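Local structure of aminotransferase, classes I and II (Silicibacter pomeroyi DSS-3, 3H14) at residues A[71-76]-A[269-274]; A[201-206]-A[311-316]. The protein probably catalyses pyridoxal phosphate-dependent amino transfer, exchanging L-aspartate and 2-oxoglutarate for oxaloacetate and L-glutamate. All coordinates share one frame; numbering follows the deposited sequence.

Contact 1 (A[71-76]-A[269-274]); sequences PALRQR and VAALAA
L272 and L73 lean into each other's helix and show how two leucines can carry a small interhelical seam. Both have CG anti to the backbone N (chi1 -178° in L272, -177° in L73), which swings each isobutyl group across the gap even though neither CB aims straight at its partner. The helical segments run in broadly the same direction, their axes approaching to 9.4 Å.

The methyls of L272 divide the work. CD1 settles over the backbone of the 71-76 turn, with L272 CD1 to A72 O at 3.6 Å, and it also meets R76 CB at 3.9 Å. That carbonyl is already engaged by R76 N one turn on, so the methyl packs against an oxygen that has its own bond. L272 CD2 turns instead to A72 CB, 4.0 Å away. In return L73 presents CD1 to the L272 backbone, 3.5 Å from L272 N, and brushes A271 CB at 4.2 Å.

R76 contributes its CB here, while its chain bends at chi2 and carries the guanidinium on to D276, just beyond the other helix, in a salt bridge through NE; NH2 also binds a glycerol. An apolar seam with a salt bridge at its edge thus packs helix 71-85 against the C-terminal end of helix 265-274, as ordinary helix-helix packing in a class I aminotransferase fold.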
# COMPACT_ATOMS: atom_id res chain seq x y z
N PRO A 71 15.35 -16.47 12.71
CA PRO A 71 16.54 -15.61 12.88
C PRO A 71 17.26 -15.21 11.58
O PRO A 71 17.68 -14.07 11.44
CB PRO A 71 17.45 -16.49 13.77
CG PRO A 71 16.47 -17.34 14.56
CD PRO A 71 15.40 -17.67 13.58
N ALA A 72 17.45 -16.14 10.66
CA ALA A 72 18.08 -15.82 9.37
C ALA A 72 17.28 -14.77 8.58
O ALA A 72 17.87 -13.95 7.89
CB ALA A 72 18.25 -17.08 8.53
N LEU A 73 15.96 -14.82 8.65
CA LEU A 73 15.10 -13.83 7.94
C LEU A 73 15.17 -12.44 8.57
O LEU A 73 15.36 -11.45 7.87
CB LEU A 73 13.67 -14.33 7.88
CG LEU A 73 12.67 -13.45 7.10
CD1 LEU A 73 13.11 -13.20 5.65
CD2 LEU A 73 11.31 -14.10 7.16
N ARG A 74 15.05 -12.38 9.88
CA ARG A 74 15.36 -11.14 10.62
C ARG A 74 16.72 -10.54 10.28
O ARG A 74 16.85 -9.35 10.05
CB ARG A 74 15.29 -11.40 12.12
CG ARG A 74 13.89 -11.79 12.59
CD ARG A 74 13.90 -12.18 14.05
NE ARG A 74 13.79 -11.03 14.91
CZ ARG A 74 13.91 -11.04 16.23
NH1 ARG A 74 14.22 -12.15 16.90
NH2 ARG A 74 13.75 -9.90 16.89
N GLN A 75 17.74 -11.38 10.27
CA GLN A 75 19.09 -10.96 9.90
C GLN A 75 19.16 -10.48 8.45
O GLN A 75 19.85 -9.49 8.15
CB GLN A 75 20.05 -12.15 10.12
CG GLN A 75 20.40 -12.35 11.58
CD GLN A 75 20.85 -13.77 11.93
OE1 GLN A 75 21.29 -14.53 11.07
NE2 GLN A 75 20.74 -14.11 13.21
N ARG A 76 18.47 -11.17 7.55
CA ARG A 76 18.49 -10.77 6.13
C ARG A 76 17.79 -9.44 5.89
O ARG A 76 18.20 -8.66 5.03
CB ARG A 76 17.85 -11.84 5.24
CG ARG A 76 17.95 -11.56 3.72
CD ARG A 76 19.40 -11.50 3.23
NE ARG A 76 19.51 -11.10 1.84
CZ ARG A 76 19.47 -9.84 1.40
NH1 ARG A 76 19.28 -8.83 2.24
NH2 ARG A 76 19.59 -9.59 0.11
N VAL A 269 10.45 -19.24 4.99
CA VAL A 269 11.46 -19.91 4.14
C VAL A 269 11.51 -19.25 2.76
O VAL A 269 12.58 -18.87 2.27
CB VAL A 269 11.17 -21.43 3.98
CG1 VAL A 269 12.14 -22.09 3.00
CG2 VAL A 269 11.24 -22.11 5.34
N ALA A 270 10.35 -19.11 2.13
CA ALA A 270 10.28 -18.47 0.81
C ALA A 270 10.78 -17.01 0.83
O ALA A 270 11.46 -16.59 -0.10
CB ALA A 270 8.87 -18.57 0.25
N ALA A 271 10.44 -16.26 1.88
CA ALA A 271 10.76 -14.83 1.93
C ALA A 271 12.25 -14.64 2.11
O ALA A 271 12.87 -13.77 1.50
CB ALA A 271 9.98 -14.14 3.07
N LEU A 272 12.86 -15.47 2.95
CA LEU A 272 14.30 -15.48 3.06
C LEU A 272 14.97 -15.57 1.71
O LEU A 272 15.91 -14.81 1.40
CB LEU A 272 14.73 -16.68 3.93
CG LEU A 272 16.21 -16.85 4.23
CD1 LEU A 272 16.81 -15.57 4.80
CD2 LEU A 272 16.36 -18.06 5.20
N ALA A 273 14.50 -16.49 0.89
CA ALA A 273 15.07 -16.68 -0.43
C ALA A 273 14.73 -15.51 -1.38
O ALA A 273 15.56 -15.10 -2.18
CB ALA A 273 14.61 -18.01 -1.01
N ALA A 274 13.50 -15.01 -1.30
CA ALA A 274 13.03 -13.91 -2.19
C ALA A 274 13.93 -12.71 -2.09
O ALA A 274 14.19 -12.02 -3.10
CB ALA A 274 11.62 -13.52 -1.81

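Contact 2 (A[201-206]-A[311-316]); sequences EIYHGI and DGAFYV
This is a buried aromatic and backbone junction between the loop that follows strand 196-200 of the seven-stranded sheet and the approach to strand 315-319, an outer strand of the four-stranded sheet. It illustrates how one ring can organise an interface. Y203 faces the other segment and presents different parts of itself to three neighbours. The edge of its ring is turned to the face of F314 in a T-shaped pair, the planes at 88°; the nearest atoms are Y203 CE1 and F314 CZ, 4.0 Å apart. Y315 in turn points its own edge at the face of Y203, in an offset edge-to-face stack. A313 CB fills in beside Y203 CD1 at 3.7 Å. F314 reaches this cluster with CG between its backbone N and carbonyl carbon (chi1 40°), the crowded position, and its CE2 also meets I206 CD1 at 3.8 Å.

Two hydrogen bonds cross the junction. The backbone bond runs from A313 N to I206 O, 2.8 Å. The other joins Y203 OH to Y315 OH at 2.6 Å, with the Y203 oxygen lying near the plane of the Y315 ring, at its edge. Y203 also touches K230, which from its place in the class I family is probably the lysine that carries the cofactor, so the cluster probably borders the cofactor pocket. Chemically, the two phenol oxygens are paired within a buried cluster, and that bond, together with the perpendicular rings, should restrict how either tyrosine can turn.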
# COMPACT_ATOMS: atom_id res chain seq x y z
N GLU A 201 5.83 1.45 4.79
CA GLU A 201 6.91 1.42 3.81
C GLU A 201 6.72 0.19 2.90
O GLU A 201 7.65 -0.28 2.24
CB GLU A 201 8.26 1.45 4.53
CG GLU A 201 8.34 2.71 5.43
CD GLU A 201 9.70 3.06 6.04
OE1 GLU A 201 10.69 2.28 5.92
OE2 GLU A 201 9.73 4.14 6.68
N ILE A 202 5.48 -0.28 2.84
CA ILE A 202 5.11 -1.51 2.13
C ILE A 202 5.52 -1.49 0.65
O ILE A 202 5.93 -2.51 0.10
CB ILE A 202 3.58 -1.79 2.37
CG1 ILE A 202 3.44 -2.33 3.81
CG2 ILE A 202 2.90 -2.79 1.33
CD1 ILE A 202 2.06 -2.32 4.36
N TYR A 203 5.48 -0.32 0.03
CA TYR A 203 5.83 -0.24 -1.41
C TYR A 203 7.29 0.12 -1.69
O TYR A 203 7.67 0.23 -2.86
CB TYR A 203 4.89 0.75 -2.16
CG TYR A 203 3.49 0.24 -2.30
CD1 TYR A 203 3.13 -0.57 -3.39
CD2 TYR A 203 2.51 0.55 -1.35
CE1 TYR A 203 1.83 -1.06 -3.51
CE2 TYR A 203 1.23 0.08 -1.47
CZ TYR A 203 0.90 -0.74 -2.56
OH TYR A 203 -0.35 -1.21 -2.72
N HIS A 204 8.11 0.29 -0.65
CA HIS A 204 9.57 0.42 -0.86
C HIS A 204 10.13 -0.67 -1.77
O HIS A 204 9.78 -1.83 -1.64
CB HIS A 204 10.33 0.44 0.47
CG HIS A 204 10.19 1.73 1.21
ND1 HIS A 204 11.15 2.21 2.07
CD2 HIS A 204 9.20 2.65 1.20
CE1 HIS A 204 10.74 3.36 2.58
NE2 HIS A 204 9.56 3.65 2.07
N GLY A 205 11.05 -0.30 -2.66
CA GLY A 205 11.53 -1.16 -3.71
C GLY A 205 10.92 -0.81 -5.07
O GLY A 205 11.60 -0.87 -6.09
N ILE A 206 9.63 -0.46 -5.07
CA ILE A 206 8.92 -0.07 -6.29
C ILE A 206 9.00 1.46 -6.49
O ILE A 206 8.08 2.26 -6.15
CB ILE A 206 7.45 -0.58 -6.32
CG1 ILE A 206 7.44 -2.10 -6.18
CG2 ILE A 206 6.79 -0.18 -7.67
CD1 ILE A 206 6.05 -2.71 -6.08
N ASP A 311 5.05 8.88 -8.06
CA ASP A 311 6.44 8.86 -7.67
C ASP A 311 6.96 7.41 -7.51
O ASP A 311 8.14 7.13 -7.77
CB ASP A 311 6.65 9.58 -6.33
CG ASP A 311 6.30 11.05 -6.37
OD1 ASP A 311 6.31 11.66 -7.45
OD2 ASP A 311 6.05 11.59 -5.28
N GLY A 312 6.08 6.54 -7.03
CA GLY A 312 6.44 5.16 -6.67
C GLY A 312 5.20 4.28 -6.67
O GLY A 312 4.11 4.71 -7.09
N ALA A 313 5.34 3.03 -6.25
CA ALA A 313 4.25 2.04 -6.41
C ALA A 313 3.83 1.89 -7.89
O ALA A 313 4.62 2.21 -8.79
CB ALA A 313 3.03 2.40 -5.55
N PHE A 314 2.62 1.40 -8.14
CA PHE A 314 2.14 1.17 -9.52
C PHE A 314 0.70 1.62 -9.72
O PHE A 314 -0.14 0.90 -10.27
CB PHE A 314 2.32 -0.30 -9.93
CG PHE A 314 1.97 -1.30 -8.83
CD1 PHE A 314 0.75 -1.30 -8.24
CD2 PHE A 314 2.89 -2.28 -8.46
CE1 PHE A 314 0.43 -2.23 -7.27
CE2 PHE A 314 2.58 -3.21 -7.48
CZ PHE A 314 1.36 -3.17 -6.87
N TYR A 315 0.43 2.84 -9.27
CA TYR A 315 -0.88 3.45 -9.32
C TYR A 315 -0.82 4.81 -10.00
O TYR A 315 0.20 5.54 -9.89
CB TYR A 315 -1.41 3.67 -7.91
CG TYR A 315 -1.50 2.42 -7.07
CD1 TYR A 315 -2.27 1.36 -7.51
CD2 TYR A 315 -0.83 2.30 -5.85
CE1 TYR A 315 -2.36 0.18 -6.79
CE2 TYR A 315 -0.92 1.12 -5.11
CZ TYR A 315 -1.69 0.08 -5.59
OH TYR A 315 -1.83 -1.10 -4.90
N VAL A 316 -1.93 5.16 -10.63
CA VAL A 316 -2.17 6.54 -11.06
C VAL A 316 -3.52 6.95 -10.50
O VAL A 316 -4.50 6.26 -10.71
CB VAL A 316 -2.19 6.71 -12.62
CG1 VAL A 316 -2.47 8.17 -12.98
CG2 VAL A 316 -0.89 6.28 -13.22

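Followed from the N terminus, the chain passes 71-76, then 201-206, then 269-274 and finally 311-316, so the two contacts cross. Contact 1 closes a long loop of 192 residues that takes in all seven strands of the larger sheet; contact 2 opens within that loop, at the end of strand 196-200, and closes 104 residues later, beyond it. Residues 207-268 therefore belong to both loops. Contact 1 and contact 2 do not touch: the nearest atoms of contacts 1 and 2 are about 11 Å apart. Contact 1 joins two helices well away from the centre of the chain, whereas contact 2 lies near that centre and ties the large sheet's loop to the four-stranded sheet.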